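Local coordinates for protein probable dehydrogenase (Bordetella bronchiseptica, PDB 3MOI) that probably catalyses an NAD(P)-dependent oxidation or reduction, as a Gfo/Idh/MocA-family dehydrogenase whose substrate is not established, at residues A[117-122]-A[356-361]; A[130-135]-A[330-335]; A[156-161]-A[206-211]; A[193-198]-A[219-224]; A[199-204]-A[212-217]. All coordinates share one frame; numbering follows the deposited sequence.

Contact 1. Residues A[117-122]-A[356-361]; sequences HLVVGT and APALRD
The carbonyl oxygen of Arg-360 is met by three groups of strand 118-120. Val-120 N donates a hydrogen bond to Arg-360 O at 3.0 Å. Val-119 CA brings its hydrogen to the same oxygen, Arg-360 O, a CA-H...O contact of 3.3 Å. Val-120 CG1 also presses on Arg-360 O, at 3.2 Å. A second CA-H...O contact runs the other way, from Asp-361 CA to Leu-118 O. The apolar part is small. Val-119 CG2 lies anti to its own carbonyl carbon, and it meets Ala-358 CB at 3.9 Å. Leu-118 CD2 rests on the carbonyl carbon of Asp-361. The side chain of Arg-360 starts over the strand, with Arg-360 CB 3.7 Å from Val-120 O, and then leads away. Its guanidinium forms a salt bridge with Glu-347 and a hydrogen bond with Ser-125. Arg-360 is the centre of an inverse gamma turn, and Asp-361 next to it is the N-cap of helix 362-381, with OD1 accepting from Trp-364 N. The loop before helix 362-381 packs on strand 118-120, the outermost strand, in this chain, on one side of the parallel sheet of the Rossmann fold.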
# COMPACT_ATOMS: atom_id res chain seq x y z
N HIS A 117 17.13 29.77 14.65
CA HIS A 117 16.82 28.59 13.87
C HIS A 117 15.98 27.63 14.66
O HIS A 117 16.26 27.42 15.84
CB HIS A 117 18.08 27.87 13.44
CG HIS A 117 18.90 28.67 12.49
ND1 HIS A 117 20.04 29.36 12.87
CD2 HIS A 117 18.71 28.94 11.18
CE1 HIS A 117 20.55 29.98 11.82
NE2 HIS A 117 19.77 29.73 10.78
N LEU A 118 15.02 27.02 13.97
CA LEU A 118 14.12 26.05 14.55
C LEU A 118 14.06 24.85 13.71
O LEU A 118 13.89 24.97 12.56
CB LEU A 118 12.65 26.59 14.59
CG LEU A 118 11.64 25.54 15.16
CD1 LEU A 118 10.54 26.17 16.15
CD2 LEU A 118 10.99 24.80 14.05
N VAL A 119 14.10 23.67 14.29
CA VAL A 119 13.83 22.44 13.59
C VAL A 119 12.74 21.67 14.34
O VAL A 119 12.78 21.61 15.57
CB VAL A 119 15.10 21.53 13.62
CG1 VAL A 119 14.74 19.99 13.37
CG2 VAL A 119 16.16 22.04 12.69
N VAL A 120 11.85 20.97 13.64
CA VAL A 120 10.95 20.01 14.31
C VAL A 120 11.25 18.56 13.94
O VAL A 120 11.35 18.33 12.75
CB VAL A 120 9.46 20.44 13.95
CG1 VAL A 120 9.37 21.58 12.97
CG2 VAL A 120 8.55 19.29 13.55
N GLY A 121 11.36 17.54 14.80
CA GLY A 121 11.47 17.54 16.27
C GLY A 121 11.92 16.15 16.72
O GLY A 121 11.83 15.77 17.85
N THR A 122 12.54 15.46 15.78
CA THR A 122 12.74 13.99 15.61
C THR A 122 11.57 13.35 14.89
O THR A 122 10.77 12.61 15.48
CB THR A 122 13.26 13.15 16.75
OG1 THR A 122 14.44 13.71 17.34
CG2 THR A 122 13.71 11.80 16.12
N ALA A 356 23.90 24.77 6.20
CA ALA A 356 22.65 24.55 5.49
C ALA A 356 21.47 25.01 6.40
O ALA A 356 21.38 24.59 7.55
CB ALA A 356 22.50 23.11 5.10
N PRO A 357 20.61 25.88 5.89
CA PRO A 357 19.47 26.32 6.65
C PRO A 357 18.56 25.15 6.91
O PRO A 357 18.65 24.17 6.23
CB PRO A 357 18.79 27.32 5.69
CG PRO A 357 19.93 27.88 4.87
CD PRO A 357 20.85 26.70 4.68
N ALA A 358 17.74 25.21 7.94
CA ALA A 358 16.93 24.06 8.29
C ALA A 358 15.85 23.78 7.20
O ALA A 358 15.25 24.68 6.70
CB ALA A 358 16.29 24.34 9.58
N LEU A 359 15.61 22.53 6.85
CA LEU A 359 14.49 22.14 5.99
C LEU A 359 13.16 22.13 6.78
O LEU A 359 12.16 22.67 6.31
CB LEU A 359 14.74 20.75 5.47
CG LEU A 359 13.70 20.12 4.53
CD1 LEU A 359 13.38 20.92 3.21
CD2 LEU A 359 14.15 18.63 4.26
N ARG A 360 13.18 21.47 7.95
CA ARG A 360 12.00 21.31 8.73
C ARG A 360 11.79 22.48 9.72
O ARG A 360 11.81 22.32 10.97
CB ARG A 360 12.04 19.99 9.46
CG ARG A 360 12.17 18.78 8.50
CD ARG A 360 12.50 17.49 9.21
NE ARG A 360 12.92 16.49 8.22
CZ ARG A 360 14.10 16.47 7.58
NH1 ARG A 360 15.06 17.35 7.84
NH2 ARG A 360 14.32 15.52 6.70
N ASP A 361 11.54 23.64 9.16
CA ASP A 361 11.42 24.81 9.98
C ASP A 361 9.96 24.95 10.45
O ASP A 361 9.14 24.03 10.35
CB ASP A 361 11.89 26.03 9.19
CG ASP A 361 10.87 26.46 8.17
OD1 ASP A 361 10.16 25.59 7.60
OD2 ASP A 361 10.73 27.71 8.00

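Contact 2. Residues A[130-135]-A[330-335]; sequences VRTLRA and VPAITG
Thr-132 holds OG1 anti to its carbonyl carbon (chi1 -48°), which points the hydroxyl at the chain of 330-335, while CG2 lies anti to the backbone N. In Ile-333, CG1 stands beside the backbone N (chi1 -65°) and CG2 anti to it. This setting lets CD1 and CG2 reach residues about one turn apart on helix 128-139. Ile-333 CD1 meets Ala-135 CB at 3.5 Å. Ile-333 CG2 lies 3.5 Å from Arg-131 NH2, at the guanidinium edge and in its plane. The arginine chain runs roughly perpendicular to the isoleucine. The polar link is one bond: Ile-333 N donates to Thr-132 OG1 at 3.2 Å, with an angle of 152° at the hydrogen. The same hydroxyl is hydrogen-bonded to Pro-128 O, one turn back in the helix. Ala-332 CA also sits close to Thr-132 OG1, at 3.3 Å. On the other branch, Thr-132 CG2 lies 3.9 Å from Pro-331 O. The side chains of Thr-132 and Val-330 run alongside in opposite senses. Helix 128-139 is thereby joined to the end of strand 326-331, an outermost strand of the mixed sheet in this chain, and to the loop that follows. Thr-132 is buried, whereas Arg-131 and Thr-334 are exposed. The chemistry implies a mainly apolar surface contact, with a buried threonine hydroxyl relaying between a helix carbonyl and a loop amide.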
# COMPACT_ATOMS: atom_id res chain seq x y z
N VAL A 130 15.49 7.57 5.12
CA VAL A 130 14.71 8.57 4.41
C VAL A 130 15.59 9.62 3.79
O VAL A 130 15.38 10.06 2.67
CB VAL A 130 13.72 9.23 5.34
CG1 VAL A 130 13.05 10.39 4.65
CG2 VAL A 130 12.69 8.16 5.88
N ARG A 131 16.61 10.03 4.49
CA ARG A 131 17.58 10.94 3.89
C ARG A 131 18.27 10.28 2.73
O ARG A 131 18.52 10.90 1.68
CB ARG A 131 18.61 11.33 4.92
CG ARG A 131 19.70 12.32 4.46
CD ARG A 131 20.39 12.86 5.75
NE ARG A 131 21.84 12.96 5.61
CZ ARG A 131 22.55 14.07 5.80
NH1 ARG A 131 21.97 15.23 6.14
NH2 ARG A 131 23.88 14.03 5.65
N THR A 132 18.54 8.99 2.88
CA THR A 132 19.17 8.25 1.78
C THR A 132 18.27 8.17 0.59
O THR A 132 18.78 8.34 -0.51
CB THR A 132 19.62 6.84 2.17
OG1 THR A 132 20.35 6.92 3.39
CG2 THR A 132 20.51 6.24 1.07
N LEU A 133 16.98 7.93 0.79
CA LEU A 133 16.03 7.88 -0.31
C LEU A 133 16.03 9.23 -1.01
O LEU A 133 16.06 9.28 -2.23
CB LEU A 133 14.59 7.47 0.11
CG LEU A 133 14.30 6.01 0.56
CD1 LEU A 133 13.05 5.87 1.48
CD2 LEU A 133 14.16 4.97 -0.57
N ARG A 134 16.05 10.34 -0.24
CA ARG A 134 16.11 11.68 -0.85
C ARG A 134 17.38 11.79 -1.71
O ARG A 134 17.32 12.11 -2.91
CB ARG A 134 16.04 12.83 0.18
CG ARG A 134 16.22 14.23 -0.42
CD ARG A 134 16.42 15.39 0.69
NE ARG A 134 15.16 16.15 0.77
CZ ARG A 134 14.92 17.44 0.49
NH1 ARG A 134 15.89 18.33 0.21
NH2 ARG A 134 13.64 17.82 0.55
N ALA A 135 18.53 11.51 -1.11
CA ALA A 135 19.78 11.66 -1.90
C ALA A 135 19.67 10.92 -3.26
O ALA A 135 19.97 11.48 -4.33
CB ALA A 135 20.96 11.22 -1.10
N VAL A 330 22.42 0.48 -1.27
CA VAL A 330 23.17 1.70 -0.97
C VAL A 330 23.20 1.91 0.53
O VAL A 330 22.16 2.05 1.13
CB VAL A 330 22.51 2.92 -1.62
CG1 VAL A 330 23.24 4.24 -1.21
CG2 VAL A 330 22.44 2.73 -3.13
N PRO A 331 24.37 1.93 1.15
CA PRO A 331 24.39 2.24 2.58
C PRO A 331 23.80 3.61 2.96
O PRO A 331 23.89 4.58 2.22
CB PRO A 331 25.90 2.23 2.91
CG PRO A 331 26.58 2.39 1.61
CD PRO A 331 25.72 1.59 0.68
N ALA A 332 23.21 3.65 4.14
CA ALA A 332 22.63 4.84 4.69
C ALA A 332 23.66 5.95 4.94
O ALA A 332 24.68 5.75 5.62
CB ALA A 332 21.93 4.50 5.99
N ILE A 333 23.37 7.13 4.42
CA ILE A 333 24.19 8.27 4.70
C ILE A 333 24.56 8.39 6.20
O ILE A 333 23.70 8.41 7.06
CB ILE A 333 23.59 9.55 4.12
CG1 ILE A 333 23.59 9.44 2.57
CG2 ILE A 333 24.42 10.74 4.58
CD1 ILE A 333 22.85 10.60 1.80
N THR A 334 25.88 8.35 6.47
CA THR A 334 26.41 8.47 7.81
C THR A 334 25.94 9.81 8.37
O THR A 334 26.14 10.85 7.75
CB THR A 334 27.99 8.50 7.84
OG1 THR A 334 28.45 8.34 9.19
CG2 THR A 334 28.58 9.89 7.33
N GLY A 335 25.30 9.78 9.52
CA GLY A 335 25.15 11.02 10.30
C GLY A 335 26.27 11.12 11.33
O GLY A 335 26.99 10.18 11.62

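Contact 3. Residues A[156-161]-A[206-211]; sequences FLYRPR and PKRPTE
Leu-157 and Arg-208 make the dense part of this contact, lying flank to flank with their tips pointing opposite ways. Leu-157 sends CG anti to its backbone N (chi1 -164°), and its two methyls part company there. Leu-157 CD1 meets Thr-210 CG2 at 3.6 Å. Leu-157 CD2 lies 4.0 Å from Arg-208 CB, at the base of the arginine. Further out, Arg-208 CD comes within 3.8 Å of Tyr-158 CE1. The modelled approach of Arg-208 NH1 to Leu-157 O is too short to be trusted, and the exact placing of the guanidinium is therefore doubtful. Arg-208 NH2 forms a salt bridge with Glu-270. Within 156-161, Arg-161 NH2 donates an almost straight bond of 3.0 Å to Phe-156 O. Arg-159 N reaches that oxygen from the opposite face of its plane. Beyond Arg-208 the packing gives way to solvent, as Pro-206, Lys-207 and Pro-209 are exposed and keep away from 156-161. Glu-270 also accepts from Arg-161 N, so one carboxylate serves both segments, and its charge probably offsets that of the buried Arg-208.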
# COMPACT_ATOMS: atom_id res chain seq x y z
N PHE A 156 -0.02 0.88 18.01
CA PHE A 156 0.02 2.19 18.62
C PHE A 156 -1.18 2.41 19.51
O PHE A 156 -1.07 2.85 20.66
CB PHE A 156 0.08 3.26 17.50
CG PHE A 156 -0.15 4.66 17.98
CD1 PHE A 156 0.93 5.48 18.33
CD2 PHE A 156 -1.41 5.17 18.03
CE1 PHE A 156 0.73 6.79 18.78
CE2 PHE A 156 -1.63 6.49 18.45
CZ PHE A 156 -0.55 7.29 18.85
N LEU A 157 -2.36 2.12 19.01
CA LEU A 157 -3.51 2.48 19.80
C LEU A 157 -3.53 1.70 21.13
O LEU A 157 -4.14 2.15 22.08
CB LEU A 157 -4.82 2.25 19.04
CG LEU A 157 -6.02 2.98 19.69
CD1 LEU A 157 -5.86 4.45 19.48
CD2 LEU A 157 -7.39 2.49 19.16
N TYR A 158 -2.87 0.53 21.21
CA TYR A 158 -2.94 -0.26 22.42
C TYR A 158 -1.67 -0.19 23.28
O TYR A 158 -1.50 -1.00 24.15
CB TYR A 158 -3.35 -1.69 22.09
CG TYR A 158 -4.76 -1.71 21.52
CD1 TYR A 158 -5.87 -1.79 22.36
CD2 TYR A 158 -4.99 -1.55 20.17
CE1 TYR A 158 -7.18 -1.76 21.84
CE2 TYR A 158 -6.28 -1.52 19.67
CZ TYR A 158 -7.36 -1.63 20.51
OH TYR A 158 -8.61 -1.60 19.96
N ARG A 159 -0.79 0.78 23.04
CA ARG A 159 0.27 1.08 23.97
C ARG A 159 -0.36 1.85 25.12
O ARG A 159 -1.45 2.37 24.99
CB ARG A 159 1.36 1.92 23.30
CG ARG A 159 1.83 1.33 21.99
CD ARG A 159 3.08 1.97 21.47
NE ARG A 159 3.33 1.50 20.11
CZ ARG A 159 3.87 2.20 19.11
NH1 ARG A 159 4.27 3.46 19.29
NH2 ARG A 159 3.99 1.63 17.92
N PRO A 160 0.29 1.88 26.28
CA PRO A 160 -0.30 2.53 27.44
C PRO A 160 -0.45 4.05 27.32
O PRO A 160 0.52 4.72 27.08
CB PRO A 160 0.69 2.18 28.56
CG PRO A 160 1.26 0.89 28.15
CD PRO A 160 1.36 0.95 26.66
N ARG A 161 -1.67 4.56 27.54
CA ARG A 161 -1.99 5.96 27.28
C ARG A 161 -2.73 6.64 28.41
O ARG A 161 -3.51 6.02 29.14
CB ARG A 161 -2.89 6.05 26.06
CG ARG A 161 -2.34 5.42 24.81
CD ARG A 161 -1.41 6.34 24.04
NE ARG A 161 -0.83 5.60 22.92
CZ ARG A 161 0.34 5.87 22.34
NH1 ARG A 161 1.13 6.87 22.75
NH2 ARG A 161 0.75 5.09 21.34
N PRO A 206 -14.55 1.81 20.01
CA PRO A 206 -15.27 2.85 20.73
C PRO A 206 -14.84 3.01 22.16
O PRO A 206 -15.14 4.03 22.75
CB PRO A 206 -16.73 2.39 20.67
CG PRO A 206 -16.67 0.90 20.46
CD PRO A 206 -15.39 0.64 19.68
N LYS A 207 -14.14 2.03 22.74
CA LYS A 207 -13.56 2.23 24.10
C LYS A 207 -12.33 3.14 24.06
O LYS A 207 -11.89 3.67 25.07
CB LYS A 207 -13.15 0.91 24.76
CG LYS A 207 -14.29 -0.13 24.99
CD LYS A 207 -13.66 -1.54 25.32
CE LYS A 207 -14.67 -2.69 25.56
NZ LYS A 207 -15.53 -2.41 26.71
N ARG A 208 -11.76 3.29 22.87
CA ARG A 208 -10.59 4.13 22.70
C ARG A 208 -10.81 5.01 21.47
O ARG A 208 -10.16 4.84 20.48
CB ARG A 208 -9.32 3.28 22.54
CG ARG A 208 -9.18 2.11 23.51
CD ARG A 208 -7.74 1.62 23.58
NE ARG A 208 -7.14 2.08 24.84
CZ ARG A 208 -5.86 2.35 25.04
NH1 ARG A 208 -4.96 2.23 24.07
NH2 ARG A 208 -5.47 2.75 26.23
N PRO A 209 -11.70 6.00 21.58
CA PRO A 209 -12.36 6.56 20.41
C PRO A 209 -11.60 7.68 19.76
O PRO A 209 -12.09 8.79 19.67
CB PRO A 209 -13.71 7.05 20.97
CG PRO A 209 -13.43 7.41 22.34
CD PRO A 209 -12.18 6.64 22.80
N THR A 210 -10.40 7.38 19.31
CA THR A 210 -9.67 8.30 18.52
C THR A 210 -9.32 7.55 17.24
O THR A 210 -9.57 6.39 17.12
CB THR A 210 -8.43 8.82 19.25
OG1 THR A 210 -7.79 9.83 18.42
CG2 THR A 210 -7.45 7.71 19.55
N GLU A 211 -8.73 8.23 16.28
CA GLU A 211 -8.44 7.61 15.03
C GLU A 211 -7.36 6.58 15.21
O GLU A 211 -6.29 6.88 15.70
CB GLU A 211 -8.01 8.67 14.00
CG GLU A 211 -9.14 9.52 13.46
CD GLU A 211 -9.57 10.67 14.34
OE1 GLU A 211 -8.76 11.05 15.22
OE2 GLU A 211 -10.74 11.19 14.17

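Contact 4. Residues A[193-198]-A[219-224]; sequences RITAVR and TLEDGA
Glu-221 reaches across to Arg-193 with its base and its tip. Glu-221 CB sits 3.4 Å from Arg-193 O, and it also touches Thr-195 CG2. CG leaves anti to the backbone N (chi1 162°), and the chain stays extended, which carries Glu-221 CD to 3.8 Å from Arg-193 CB. At the tip, Glu-221 OE1 accepts a hydrogen bond from Arg-193 N at 3.2 Å. The donor stands above the carboxylate plane, 54° out of it. Glu-221 OE2 lies 3.9 Å from Arg-193 CB. Next along the strands, Thr-219 O takes a bond of 2.8 Å from Thr-195 N and weak ones from Ala-196 N and Thr-195 OG1. Thr-219 N returns a bond to Ala-196 O at 2.8 Å. The methyl of Ala-196 rests on Thr-219 CB. Ile-194 CG1 meets Leu-220 CD2 at 3.7 Å, close to helix 179-190. Thr-219 OG1 is hydrogen-bonded to Arg-198 of the second subunit, so the face carrying Ala-196 and Thr-219 also meets that subunit. Leu-220 to Gly-223 form a type I turn, and Asp-222 OD1 closes an Asx turn with Ala-224 N. Thr-195 and Ala-196 both face Thr-219, a classic beta bulge in the antiparallel hairpin 194-202/213-220.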
# COMPACT_ATOMS: atom_id res chain seq x y z
N ARG A 193 5.58 20.00 -2.69
CA ARG A 193 4.42 20.38 -1.96
C ARG A 193 3.29 19.37 -2.21
O ARG A 193 3.07 18.88 -3.32
CB ARG A 193 3.99 21.79 -2.35
CG ARG A 193 2.74 22.30 -1.59
CD ARG A 193 2.50 23.79 -1.77
NE ARG A 193 1.07 24.14 -1.69
CZ ARG A 193 0.48 24.56 -0.57
NH1 ARG A 193 1.20 24.68 0.55
NH2 ARG A 193 -0.82 24.84 -0.56
N ILE A 194 2.58 19.07 -1.14
CA ILE A 194 1.39 18.30 -1.21
C ILE A 194 0.26 19.25 -1.60
O ILE A 194 -0.05 20.15 -0.85
CB ILE A 194 1.13 17.66 0.15
CG1 ILE A 194 2.26 16.69 0.46
CG2 ILE A 194 -0.18 16.99 0.14
CD1 ILE A 194 2.33 16.11 1.85
N THR A 195 -0.35 19.05 -2.74
CA THR A 195 -1.39 19.98 -3.26
C THR A 195 -2.80 19.43 -3.19
O THR A 195 -3.74 20.17 -3.39
CB THR A 195 -1.18 20.37 -4.74
OG1 THR A 195 -1.08 19.17 -5.51
CG2 THR A 195 0.12 21.18 -4.92
N ALA A 196 -2.98 18.16 -2.89
CA ALA A 196 -4.35 17.68 -2.65
C ALA A 196 -4.34 16.43 -1.77
O ALA A 196 -3.37 15.70 -1.74
CB ALA A 196 -5.08 17.42 -3.97
N VAL A 197 -5.44 16.19 -1.08
CA VAL A 197 -5.56 15.13 -0.09
C VAL A 197 -6.92 14.49 -0.22
O VAL A 197 -7.95 15.18 -0.02
CB VAL A 197 -5.49 15.65 1.33
CG1 VAL A 197 -5.59 14.50 2.29
CG2 VAL A 197 -4.24 16.46 1.54
N ARG A 198 -6.92 13.19 -0.52
CA ARG A 198 -8.08 12.35 -0.35
C ARG A 198 -7.77 11.33 0.74
O ARG A 198 -6.85 10.51 0.57
CB ARG A 198 -8.39 11.63 -1.66
CG ARG A 198 -9.55 10.66 -1.59
CD ARG A 198 -10.87 11.34 -1.17
NE ARG A 198 -11.94 10.35 -1.06
CZ ARG A 198 -12.48 9.97 0.09
NH1 ARG A 198 -12.10 10.55 1.20
NH2 ARG A 198 -13.44 9.01 0.10
N THR A 219 -1.83 13.99 -3.40
CA THR A 219 -1.37 14.45 -4.70
C THR A 219 -0.20 15.46 -4.53
O THR A 219 -0.30 16.42 -3.79
CB THR A 219 -2.49 15.12 -5.47
OG1 THR A 219 -3.55 14.17 -5.65
CG2 THR A 219 -1.97 15.61 -6.85
N LEU A 220 0.89 15.23 -5.23
CA LEU A 220 2.01 16.12 -5.17
C LEU A 220 1.94 17.04 -6.38
O LEU A 220 1.05 17.01 -7.21
CB LEU A 220 3.31 15.35 -5.11
CG LEU A 220 3.44 14.29 -4.01
CD1 LEU A 220 4.76 13.61 -4.15
CD2 LEU A 220 3.31 14.87 -2.62
N GLU A 221 2.89 17.89 -6.49
CA GLU A 221 2.66 19.13 -7.16
C GLU A 221 3.00 18.96 -8.61
O GLU A 221 2.40 19.64 -9.45
CB GLU A 221 3.50 20.17 -6.43
CG GLU A 221 3.84 21.45 -7.05
CD GLU A 221 4.81 22.22 -6.05
OE1 GLU A 221 5.80 21.60 -5.44
OE2 GLU A 221 4.52 23.44 -5.86
N ASP A 222 3.93 18.06 -8.95
CA ASP A 222 4.23 17.83 -10.38
C ASP A 222 3.31 16.75 -10.96
O ASP A 222 3.51 16.35 -12.07
CB ASP A 222 5.73 17.50 -10.62
CG ASP A 222 6.12 16.05 -10.20
OD1 ASP A 222 5.26 15.38 -9.54
OD2 ASP A 222 7.27 15.59 -10.52
N GLY A 223 2.32 16.29 -10.20
CA GLY A 223 1.39 15.25 -10.66
C GLY A 223 1.71 13.89 -10.05
O GLY A 223 0.84 13.01 -10.02
N ALA A 224 2.93 13.71 -9.53
CA ALA A 224 3.23 12.50 -8.76
C ALA A 224 2.23 12.38 -7.59
O ALA A 224 1.75 13.39 -7.09
CB ALA A 224 4.64 12.53 -8.29

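Contact 5. Residues A[199-204]-A[212-217]; sequences AMTGRL and GNCAAM
Strands 199-202 and 213-217 run antiparallel at 177°, their axes 4.7 Å apart. They form the part of the beta hairpin 194-202/213-220 nearest its connecting loop, in the mixed sheet of the C-terminal domain. Met-200 and Ala-215 are a hydrogen-bonded pair, joined by bonds in both directions. Gly-202 N donates to Asn-213 O at 2.9 Å. Ala-199 with Ala-216 and Thr-201 with Cys-214 are the non-hydrogen-bonded pairs. Their side chains share one face, which helix 362-381 covers through Val-375. There Ala-199 CB and Ala-216 CB touch at 3.6 Å. Cys-214 SG lies anti to its backbone N (chi1 170°), and it comes within 3.8 Å of Met-200 O. On the other face, the side chain of Met-200 folds back, with Met-200 CE loosely near Ala-215 CB (4.5 Å). Asn-213 turns its amide over Gly-202, which has no CB to obstruct it, and Leu-204 CG packs against that amide. Met-147 of the second subunit packs on Asn-213 and Ala-215. A classic beta bulge ends the pairing: Gly-212 N bonds to Gly-202 O at 3.0 Å, and Asn-213 N adds a weak bond to the same oxygen.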
# COMPACT_ATOMS: atom_id res chain seq x y z
N ALA A 199 -8.54 11.35 1.84
CA ALA A 199 -8.31 10.40 2.95
C ALA A 199 -9.62 9.94 3.61
O ALA A 199 -10.61 10.63 3.54
CB ALA A 199 -7.39 10.97 3.96
N MET A 200 -9.57 8.78 4.27
CA MET A 200 -10.67 8.17 5.03
C MET A 200 -10.00 7.80 6.32
O MET A 200 -8.91 7.28 6.27
CB MET A 200 -11.06 6.85 4.37
CG MET A 200 -12.18 6.01 5.11
SD MET A 200 -11.78 4.25 5.15
CE MET A 200 -10.38 4.33 6.25
N THR A 201 -10.63 8.03 7.47
CA THR A 201 -10.08 7.56 8.76
C THR A 201 -11.13 6.68 9.45
O THR A 201 -12.27 6.82 9.18
CB THR A 201 -9.82 8.73 9.69
OG1 THR A 201 -11.09 9.39 9.86
CG2 THR A 201 -8.77 9.67 9.11
N GLY A 202 -10.69 5.80 10.33
CA GLY A 202 -11.58 4.99 11.17
C GLY A 202 -11.18 5.08 12.63
O GLY A 202 -10.02 5.41 12.99
N ARG A 203 -12.17 4.83 13.47
CA ARG A 203 -12.03 4.78 14.92
C ARG A 203 -12.69 3.49 15.30
O ARG A 203 -13.74 3.46 15.90
CB ARG A 203 -12.78 5.90 15.57
CG ARG A 203 -12.25 7.26 15.25
CD ARG A 203 -12.86 8.24 16.21
NE ARG A 203 -13.96 8.93 15.56
CZ ARG A 203 -14.08 10.26 15.52
NH1 ARG A 203 -13.18 11.06 16.14
NH2 ARG A 203 -15.12 10.80 14.84
N LEU A 204 -12.04 2.40 14.95
CA LEU A 204 -12.69 1.13 15.06
C LEU A 204 -12.91 0.58 16.47
O LEU A 204 -13.51 -0.46 16.60
CB LEU A 204 -11.91 0.13 14.21
CG LEU A 204 -11.86 0.57 12.73
CD1 LEU A 204 -11.44 -0.57 11.90
CD2 LEU A 204 -13.21 1.16 12.22
N GLY A 212 -7.63 5.35 14.82
CA GLY A 212 -6.62 4.34 14.73
C GLY A 212 -6.19 3.88 13.35
O GLY A 212 -5.13 3.26 13.24
N ASN A 213 -6.96 4.16 12.29
CA ASN A 213 -6.47 3.88 10.92
C ASN A 213 -6.79 4.92 9.88
O ASN A 213 -7.79 5.63 9.94
CB ASN A 213 -6.99 2.55 10.41
CG ASN A 213 -8.54 2.51 10.28
OD1 ASN A 213 -9.25 2.73 11.22
ND2 ASN A 213 -9.02 2.20 9.12
N CYS A 214 -6.01 4.93 8.83
CA CYS A 214 -6.23 5.90 7.81
C CYS A 214 -5.76 5.40 6.51
O CYS A 214 -4.68 4.86 6.45
CB CYS A 214 -5.41 7.11 8.11
SG CYS A 214 -5.34 8.33 6.76
N ALA A 215 -6.53 5.66 5.46
CA ALA A 215 -6.09 5.43 4.11
C ALA A 215 -6.13 6.76 3.37
O ALA A 215 -7.18 7.44 3.40
CB ALA A 215 -6.96 4.30 3.37
N ALA A 216 -5.02 7.11 2.71
CA ALA A 216 -4.92 8.39 1.99
C ALA A 216 -4.13 8.34 0.72
O ALA A 216 -3.16 7.60 0.61
CB ALA A 216 -4.29 9.53 2.90
N MET A 217 -4.54 9.19 -0.22
CA MET A 217 -3.82 9.44 -1.41
C MET A 217 -3.49 10.93 -1.43
O MET A 217 -4.40 11.83 -1.45
CB MET A 217 -4.59 9.07 -2.69
CG MET A 217 -3.54 8.88 -3.85
SD MET A 217 -4.03 8.40 -5.46
CE MET A 217 -5.43 7.71 -4.83

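How the contacts relate
Contacts 1, 3 and 5 are buried, contact 4 is partly so, and contact 2 lies at the surface. Contacts 4 and 5 hold the same two strands. They meet where Arg-198 O probably accepts from Met-217 N, and both touch the second subunit. Contact 3 adjoins contact 5 through the Glu-211 to Arg-203 salt bridge. The first segments of contacts 1 and 2 lie on successive elements, strand 118-120 and helix 128-139, and the contacts touch where Leu-359 packs on Arg-134. Backbone bonding dominates in the hairpin. Contacts 1 and 2 each have one crossing bond, backbone to backbone in contact 1 and backbone amide to threonine hydroxyl in contact 2. Contact 3 centres on a buried arginine, paired with a carboxylate outside both segments.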